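Local coordinates for ABC transporter, periplasmic solute-binding protein (Rhizobium meliloti, PDB 4WED) that probably serves as the periplasmic receptor of an ABC importer, binding a solute such as a peptide, nickel or haem, at residues D50-Y55 / L119-G124; W85-G90 / L157-E162. All coordinates share one frame; numbering follows the deposited sequence.

Two contacts in this family 5 solute-binding protein illustrate how residues far apart in sequence are joined by a few side chains. Interaction 1 sets the loop 50-55 against the C-terminal part of helix 112-122; interaction 2 sets the edge strand 82-88 of a four-stranded antiparallel sheet against the short helix 159-162. Their centres lie about 20 Å apart and their nearest atoms about 6 Å apart, so they do not touch, and along the chain their segments alternate. A link runs between them: Glu-162 bonds the backbone of Asn-132 and Cys-133, and Cys-133 packs on Trp-122. The sodium ion is held by Asp-62 and Asp-515, which belong to neither contact.

Interaction 1: D50-Y55 / L119-G124; sequences DPQSHY and LERWMG
A lone glutamine side chain, Gln-52, spans most of this contact, lying against Trp-122 while its carboxamide oxygen comes near Arg-121 without bonding it. It projects from a type I beta turn, Asp-50 to Ser-53, in the loop following strand 37-42, toward the C-terminal part of helix 112-122. The turn is closed by Ser-53 N to Asp-50 O and reinforced by an Asx turn, in which Gln-52 N donates to Asp-50 OD1 at 3.1 Å, reaching the anti side of the carboxylate from 31° out of its plane. With CG anti to the carbonyl carbon and the chain bent at chi2 (85°), Gln-52 brings CG to 3.8 Å from Trp-122 CB and turns its amide almost parallel to the indole, the two planes 9° apart. Its NE2 donates to Pro-168 O, which fixes the amide's rotation and leaves OE1 on the side of Arg-121. With an alanine here, Pro-168 O would probably lose this donor and a gap would open beside Trp-122 CB. The indole is buried, with Phe-128, Cys-133, Ser-134 and Pro-168 packed around it. Asp-50 OD1 lies 5.0 Å from Arg-121 NH1, too far for a salt bridge, though the opposite charges may attract weakly. Nearer to the guanidinium, Gln-52 OE1 stands 3.5 Å from Arg-121 NH1, approaching obliquely and at too poor an angle for a hydrogen bond.

Interaction 2: W85-G90 / L157-E162; sequences WKIEDG and LALMQE
The edge strand 82-88 of an antiparallel sheet packs here on the short helix 159-162 through a Met-aromatic contact, with the methyl end of Met-160, present as selenomethionine, over the indole of Trp-85. The methyl CE sits above one face of the five-membered ring, 3.5 Å from its centroid and 11° off the normal, a CH-pi contact. Met-160 SE stands further out and oblique, 4.3 Å from the same centroid. Bends at chi2 (-32°) and chi3 (-71°) curl the Met-160 chain so that its methyl end lies over the pyrrole portion of the indole. Two residues along the strand, Ile-87 extends its CD1 alongside Met-160, 4.0 Å from Met-160 CG, the two chains running past each other in opposite directions. Ile-87 CD1 also reaches the neighbouring helix residue, lying 4.1 Å from Leu-159 CD2. Leu-94 of strand 93-98 touches Trp-85, Ile-87 and Met-160, while Val-69 and Ile-77 touch both Trp-85 and Met-160, extending the apolar cluster. The chemistry is therefore largely apolar and dispersive, with a small electrostatic share likely in the CH-pi contact, and the fit depends on side-chain shapes and the methyl's seat over the indole.

Interaction 1: D50-Y55 / L119-G124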
ATOM      1  N   ASP A  50       6.399 -20.796   2.911  1.00 70.64           N
ATOM      2  CA  ASP A  50       7.734 -20.479   3.437  1.00 70.35           C
ATOM      3  C   ASP A  50       7.784 -18.978   3.776  1.00 65.88           C
ATOM      4  O   ASP A  50       7.756 -18.138   2.875  1.00 67.75           O
ATOM      5  CB  ASP A  50       8.793 -20.853   2.397  1.00 70.51           C
ATOM      6  CG  ASP A  50      10.199 -20.854   2.950  1.00 71.87           C
ATOM      7  OD1 ASP A  50      10.449 -20.089   3.903  1.00 69.09           O
ATOM      8  OD2 ASP A  50      11.065 -21.612   2.414  1.00 70.17           O
ATOM      9  N   PRO A  51       7.839 -18.638   5.071  1.00 62.44           N
ATOM     10  CA  PRO A  51       7.728 -17.220   5.463  1.00 60.83           C
ATOM     11  C   PRO A  51       8.940 -16.407   5.065  1.00 63.52           C
ATOM     12  O   PRO A  51       8.937 -15.182   5.201  1.00 65.23           O
ATOM     13  CB  PRO A  51       7.588 -17.280   6.992  1.00 59.13           C
ATOM     14  CG  PRO A  51       8.244 -18.548   7.396  1.00 61.22           C
ATOM     15  CD  PRO A  51       8.054 -19.522   6.239  1.00 63.22           C
ATOM     16  N   GLN A  52       9.983 -17.078   4.601  1.00 68.91           N
ATOM     17  CA  GLN A  52      11.148 -16.402   4.015  1.00 72.97           C
ATOM     18  C   GLN A  52      11.321 -16.682   2.524  1.00 74.26           C
ATOM     19  O   GLN A  52      12.411 -16.587   2.007  1.00 79.03           O
ATOM     20  CB  GLN A  52      12.426 -16.768   4.792  1.00 70.41           C
ATOM     21  CG  GLN A  52      12.491 -16.111   6.165  1.00 67.60           C
ATOM     22  CD  GLN A  52      11.767 -16.874   7.244  1.00 70.46           C
ATOM     23  OE1 GLN A  52      11.824 -18.100   7.289  1.00 82.66           O
ATOM     24  NE2 GLN A  52      11.124 -16.153   8.164  1.00 75.10           N
ATOM     25  N   SER A  53      10.243 -16.991   1.820  1.00 74.75           N
ATOM     26  CA  SER A  53      10.316 -17.010   0.379  1.00 78.06           C
ATOM     27  C   SER A  53       9.186 -16.168  -0.242  1.00 77.96           C
ATOM     28  O   SER A  53       8.548 -15.401   0.468  1.00 75.80           O
ATOM     29  CB  SER A  53      10.321 -18.448  -0.125  1.00 79.38           C
ATOM     30  OG  SER A  53      10.963 -18.465  -1.375  1.00 80.80           O
ATOM     31  N   HIS A  54       8.933 -16.314  -1.548  1.00 81.31           N
ATOM     32  CA  HIS A  54       8.023 -15.398  -2.269  1.00 85.15           C
ATOM     33  C   HIS A  54       6.899 -16.067  -3.100  1.00 84.80           C
ATOM     34  O   HIS A  54       6.436 -15.506  -4.103  1.00 82.31           O
ATOM     35  CB  HIS A  54       8.851 -14.439  -3.142  1.00 88.90           C
ATOM     36  CG  HIS A  54       9.589 -15.103  -4.269  1.00 97.56           C
ATOM     37  ND1 HIS A  54      10.709 -15.886  -4.072  1.00103.51           N
ATOM     38  CD2 HIS A  54       9.393 -15.061  -5.610  1.00100.35           C
ATOM     39  CE1 HIS A  54      11.154 -16.322  -5.238  1.00106.31           C
ATOM     40  NE2 HIS A  54      10.379 -15.828  -6.187  1.00109.34           N
ATOM     41  N   TYR A  55       6.437 -17.237  -2.660  1.00 80.96           N
ATOM     42  CA  TYR A  55       5.452 -18.006  -3.431  1.00 85.20           C
ATOM     43  C   TYR A  55       4.014 -18.019  -2.881  1.00 82.30           C
ATOM     44  O   TYR A  55       3.111 -18.546  -3.529  1.00 92.14           O
ATOM     45  CB  TYR A  55       5.950 -19.453  -3.618  1.00 87.45           C
ATOM     46  CG  TYR A  55       7.246 -19.533  -4.396  1.00 89.58           C
ATOM     47  CD1 TYR A  55       7.278 -19.306  -5.781  1.00 93.99           C
ATOM     48  CD2 TYR A  55       8.435 -19.821  -3.752  1.00 90.03           C
ATOM     49  CE1 TYR A  55       8.466 -19.369  -6.493  1.00 98.54           C
ATOM     50  CE2 TYR A  55       9.630 -19.884  -4.449  1.00 96.29           C
ATOM     51  CZ  TYR A  55       9.649 -19.657  -5.814  1.00103.17           C
ATOM     52  OH  TYR A  55      10.867 -19.734  -6.476  1.00112.34           O
ATOM     53  N   LEU A 119      15.683 -14.617  12.452  1.00 60.06           N
ATOM     54  CA  LEU A 119      16.295 -13.443  11.916  1.00 58.76           C
ATOM     55  C   LEU A 119      17.533 -13.778  11.132  1.00 63.25           C
ATOM     56  O   LEU A 119      17.770 -13.230  10.065  1.00 63.29           O
ATOM     57  CB  LEU A 119      16.624 -12.532  13.065  1.00 59.65           C
ATOM     58  CG  LEU A 119      15.361 -11.877  13.610  1.00 61.20           C
ATOM     59  CD1 LEU A 119      15.752 -10.945  14.736  1.00 60.57           C
ATOM     60  CD2 LEU A 119      14.553 -11.112  12.560  1.00 62.41           C
ATOM     61  N   GLU A 120      18.322 -14.702  11.651  1.00 68.82           N
ATOM     62  CA  GLU A 120      19.514 -15.164  10.942  1.00 75.71           C
ATOM     63  C   GLU A 120      19.191 -15.896   9.629  1.00 76.38           C
ATOM     64  O   GLU A 120      20.055 -16.044   8.777  1.00 77.48           O
ATOM     65  CB  GLU A 120      20.343 -16.075  11.840  1.00 79.10           C
ATOM     66  CG  GLU A 120      21.155 -15.328  12.882  1.00 83.80           C
ATOM     67  CD  GLU A 120      21.937 -16.285  13.773  1.00 91.67           C
ATOM     68  OE1 GLU A 120      21.655 -17.517  13.713  1.00 94.60           O
ATOM     69  OE2 GLU A 120      22.825 -15.814  14.522  1.00 86.40           O
ATOM     70  N   ARG A 121      17.960 -16.360   9.481  1.00 75.99           N
ATOM     71  CA  ARG A 121      17.557 -17.028   8.265  1.00 81.19           C
ATOM     72  C   ARG A 121      17.368 -16.058   7.105  1.00 81.26           C
ATOM     73  O   ARG A 121      17.456 -16.471   5.957  1.00 85.19           O
ATOM     74  CB  ARG A 121      16.269 -17.831   8.473  1.00 80.50           C
ATOM     75  CG  ARG A 121      16.512 -19.202   9.076  1.00 83.92           C
ATOM     76  CD  ARG A 121      15.222 -19.814   9.608  1.00 85.38           C
ATOM     77  NE  ARG A 121      14.927 -21.135   9.052  1.00 91.11           N
ATOM     78  CZ  ARG A 121      14.528 -21.361   7.803  1.00 95.02           C
ATOM     79  NH1 ARG A 121      14.399 -20.372   6.936  1.00106.11           N
ATOM     80  NH2 ARG A 121      14.250 -22.584   7.412  1.00100.89           N
ATOM     81  N   TRP A 122      17.101 -14.788   7.369  1.00 70.79           N
ATOM     82  CA  TRP A 122      16.820 -13.868   6.248  1.00 70.69           C
ATOM     83  C   TRP A 122      17.612 -12.572   6.233  1.00 68.66           C
ATOM     84  O   TRP A 122      17.811 -11.984   5.166  1.00 73.58           O
ATOM     85  CB  TRP A 122      15.310 -13.538   6.146  1.00 65.65           C
ATOM     86  CG  TRP A 122      14.753 -12.833   7.347  1.00 60.76           C
ATOM     87  CD1 TRP A 122      14.187 -13.405   8.476  1.00 59.70           C
ATOM     88  CD2 TRP A 122      14.683 -11.434   7.523  1.00 59.40           C
ATOM     89  NE1 TRP A 122      13.791 -12.423   9.350  1.00 62.15           N
ATOM     90  CE2 TRP A 122      14.074 -11.199   8.788  1.00 61.17           C
ATOM     91  CE3 TRP A 122      15.069 -10.344   6.735  1.00 59.22           C
ATOM     92  CZ2 TRP A 122      13.867  -9.912   9.294  1.00 60.77           C
ATOM     93  CZ3 TRP A 122      14.847  -9.054   7.233  1.00 63.00           C
ATOM     94  CH2 TRP A 122      14.249  -8.853   8.509  1.00 61.68           C
HETATM   95  N   MSE A 123      18.069 -12.120   7.383  1.00 67.08           N
HETATM   96  CA  MSE A 123      18.695 -10.812   7.442  1.00 74.02           C
HETATM   97  C   MSE A 123      20.133 -10.798   6.998  1.00 81.46           C
HETATM   98  O   MSE A 123      20.982 -11.485   7.568  1.00 78.84           O
HETATM   99  CB  MSE A 123      18.696 -10.316   8.859  1.00 75.96           C
HETATM  100  CG  MSE A 123      17.450  -9.491   9.059  1.00 83.61           C
HETATM  101 SE   MSE A 123      17.593  -8.481  10.763  1.00 99.52          SE
HETATM  102  CE  MSE A 123      18.091 -10.051  11.800  1.00 90.42           C
ATOM    103  N   GLY A 124      20.424  -9.963   6.004  1.00 86.99           N
ATOM    104  CA  GLY A 124      21.757  -9.898   5.419  1.00 92.53           C
ATOM    105  C   GLY A 124      21.870 -10.781   4.181  1.00 94.52           C
ATOM    106  O   GLY A 124      22.884 -10.725   3.491  1.00 96.09           O
TER

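Interaction 2: W85-G90 / L157-E162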
ATOM      1  N   TRP A  85      10.482  -1.824  22.384  1.00 65.74           N
ATOM      2  CA  TRP A  85      11.675  -1.621  21.588  1.00 64.16           C
ATOM      3  C   TRP A  85      12.270  -0.224  21.761  1.00 64.82           C
ATOM      4  O   TRP A  85      11.600   0.721  22.162  1.00 65.39           O
ATOM      5  CB  TRP A  85      11.330  -1.863  20.119  1.00 62.68           C
ATOM      6  CG  TRP A  85      10.214  -1.020  19.553  1.00 58.55           C
ATOM      7  CD1 TRP A  85      10.345   0.138  18.812  1.00 56.16           C
ATOM      8  CD2 TRP A  85       8.797  -1.305  19.613  1.00 61.89           C
ATOM      9  NE1 TRP A  85       9.090   0.588  18.427  1.00 60.59           N
ATOM     10  CE2 TRP A  85       8.130  -0.271  18.908  1.00 59.20           C
ATOM     11  CE3 TRP A  85       8.026  -2.335  20.196  1.00 60.29           C
ATOM     12  CZ2 TRP A  85       6.734  -0.226  18.798  1.00 60.51           C
ATOM     13  CZ3 TRP A  85       6.640  -2.297  20.076  1.00 57.07           C
ATOM     14  CH2 TRP A  85       6.006  -1.259  19.383  1.00 60.03           C
ATOM     15  N   LYS A  86      13.550  -0.105  21.467  1.00 69.47           N
ATOM     16  CA  LYS A  86      14.233   1.155  21.582  1.00 67.02           C
ATOM     17  C   LYS A  86      15.202   1.230  20.439  1.00 65.97           C
ATOM     18  O   LYS A  86      15.940   0.287  20.185  1.00 67.84           O
ATOM     19  CB  LYS A  86      14.936   1.295  22.919  1.00 72.43           C
ATOM     20  CG  LYS A  86      15.302   2.749  23.302  1.00 76.88           C
ATOM     21  N   ILE A  87      15.146   2.341  19.714  1.00 65.50           N
ATOM     22  CA  ILE A  87      16.066   2.591  18.639  1.00 65.93           C
ATOM     23  C   ILE A  87      17.117   3.588  19.108  1.00 66.99           C
ATOM     24  O   ILE A  87      16.747   4.693  19.451  1.00 67.14           O
ATOM     25  CB  ILE A  87      15.337   3.146  17.420  1.00 65.36           C
ATOM     26  CG1 ILE A  87      14.408   2.064  16.854  1.00 68.69           C
ATOM     27  CG2 ILE A  87      16.348   3.582  16.365  1.00 66.58           C
ATOM     28  CD1 ILE A  87      13.523   2.527  15.738  1.00 64.78           C
ATOM     29  N   GLU A  88      18.404   3.218  19.059  1.00 66.32           N
ATOM     30  CA  GLU A  88      19.531   4.126  19.458  1.00 75.26           C
ATOM     31  C   GLU A  88      20.657   4.214  18.417  1.00 76.50           C
ATOM     32  O   GLU A  88      20.618   3.531  17.387  1.00 75.37           O
ATOM     33  CB  GLU A  88      20.150   3.626  20.763  1.00 76.86           C
ATOM     34  CG  GLU A  88      19.222   3.746  21.957  1.00 82.39           C
ATOM     35  CD  GLU A  88      19.793   3.102  23.220  1.00 90.56           C
ATOM     36  OE1 GLU A  88      20.876   2.463  23.153  1.00 89.05           O
ATOM     37  OE2 GLU A  88      19.149   3.243  24.290  1.00 99.04           O
ATOM     38  N   ASP A  89      21.672   5.038  18.719  1.00 78.99           N
ATOM     39  CA  ASP A  89      22.890   5.208  17.894  1.00 76.91           C
ATOM     40  C   ASP A  89      22.534   5.800  16.539  1.00 77.95           C
ATOM     41  O   ASP A  89      23.024   5.356  15.492  1.00 78.96           O
ATOM     42  CB  ASP A  89      23.658   3.891  17.743  1.00 77.98           C
ATOM     43  N   GLY A  90      21.652   6.798  16.566  1.00 76.97           N
ATOM     44  CA  GLY A  90      21.213   7.460  15.361  1.00 77.96           C
ATOM     45  C   GLY A  90      20.576   6.477  14.399  1.00 80.83           C
ATOM     46  O   GLY A  90      20.722   6.612  13.188  1.00 80.58           O
ATOM     47  N   LEU A 157      16.069   3.529   7.448  1.00 56.16           N
ATOM     48  CA  LEU A 157      14.820   4.222   7.128  1.00 56.34           C
ATOM     49  C   LEU A 157      13.639   3.300   7.434  1.00 55.41           C
ATOM     50  O   LEU A 157      13.677   2.124   7.078  1.00 56.24           O
ATOM     51  CB  LEU A 157      14.858   4.546   5.640  1.00 55.33           C
ATOM     52  CG  LEU A 157      13.756   5.353   5.024  1.00 57.47           C
ATOM     53  CD1 LEU A 157      13.593   6.704   5.743  1.00 59.84           C
ATOM     54  CD2 LEU A 157      14.115   5.552   3.557  1.00 58.64           C
ATOM     55  N   ALA A 158      12.633   3.814   8.138  1.00 54.85           N
ATOM     56  CA  ALA A 158      11.384   3.084   8.386  1.00 58.52           C
ATOM     57  C   ALA A 158      11.625   1.669   8.927  1.00 57.42           C
ATOM     58  O   ALA A 158      11.028   0.690   8.464  1.00 59.99           O
ATOM     59  CB  ALA A 158      10.568   2.999   7.085  1.00 60.45           C
ATOM     60  N   LEU A 159      12.511   1.566   9.899  1.00 57.22           N
ATOM     61  CA  LEU A 159      12.924   0.283  10.437  1.00 54.02           C
ATOM     62  C   LEU A 159      11.740  -0.543  10.936  1.00 51.87           C
ATOM     63  O   LEU A 159      11.489  -1.631  10.455  1.00 51.69           O
ATOM     64  CB  LEU A 159      13.965   0.496  11.540  1.00 55.41           C
ATOM     65  CG  LEU A 159      14.388  -0.735  12.365  1.00 56.98           C
ATOM     66  CD1 LEU A 159      14.945  -1.872  11.528  1.00 54.93           C
ATOM     67  CD2 LEU A 159      15.404  -0.312  13.403  1.00 60.69           C
HETATM   68  N   MSE A 160      11.041  -0.019  11.919  1.00 51.41           N
HETATM   69  CA  MSE A 160       9.918  -0.696  12.533  1.00 53.12           C
HETATM   70  C   MSE A 160       8.833  -1.062  11.564  1.00 55.62           C
HETATM   71  O   MSE A 160       8.202  -2.120  11.674  1.00 55.18           O
HETATM   72  CB  MSE A 160       9.319   0.253  13.564  1.00 58.87           C
HETATM   73  CG  MSE A 160      10.215   0.600  14.747  1.00 65.48           C
HETATM   74 SE   MSE A 160      11.446  -0.840  15.312  1.00 84.60          SE
HETATM   75  CE  MSE A 160      10.195  -2.154  16.118  1.00 71.25           C
ATOM     76  N   GLN A 161       8.587  -0.185  10.606  1.00 52.28           N
ATOM     77  CA  GLN A 161       7.597  -0.471   9.574  1.00 53.63           C
ATOM     78  C   GLN A 161       7.969  -1.772   8.778  1.00 52.31           C
ATOM     79  O   GLN A 161       7.117  -2.597   8.435  1.00 51.19           O
ATOM     80  CB  GLN A 161       7.487   0.758   8.637  1.00 51.55           C
ATOM     81  CG  GLN A 161       6.100   1.045   8.110  1.00 54.67           C
ATOM     82  CD  GLN A 161       5.935   2.466   7.602  1.00 54.98           C
ATOM     83  OE1 GLN A 161       6.005   3.424   8.381  1.00 60.13           O
ATOM     84  NE2 GLN A 161       5.723   2.611   6.306  1.00 50.89           N
ATOM     85  N   GLU A 162       9.248  -1.894   8.441  1.00 48.69           N
ATOM     86  CA  GLU A 162       9.722  -2.982   7.626  1.00 50.56           C
ATOM     87  C   GLU A 162       9.557  -4.264   8.406  1.00 51.34           C
ATOM     88  O   GLU A 162       9.346  -5.330   7.820  1.00 49.84           O
ATOM     89  CB  GLU A 162      11.200  -2.790   7.265  1.00 53.26           C
ATOM     90  CG  GLU A 162      11.480  -1.842   6.101  1.00 57.79           C
ATOM     91  CD  GLU A 162      12.948  -1.895   5.594  1.00 67.34           C
ATOM     92  OE1 GLU A 162      13.802  -2.632   6.175  1.00 71.15           O
ATOM     93  OE2 GLU A 162      13.270  -1.206   4.584  1.00 70.21           O
TER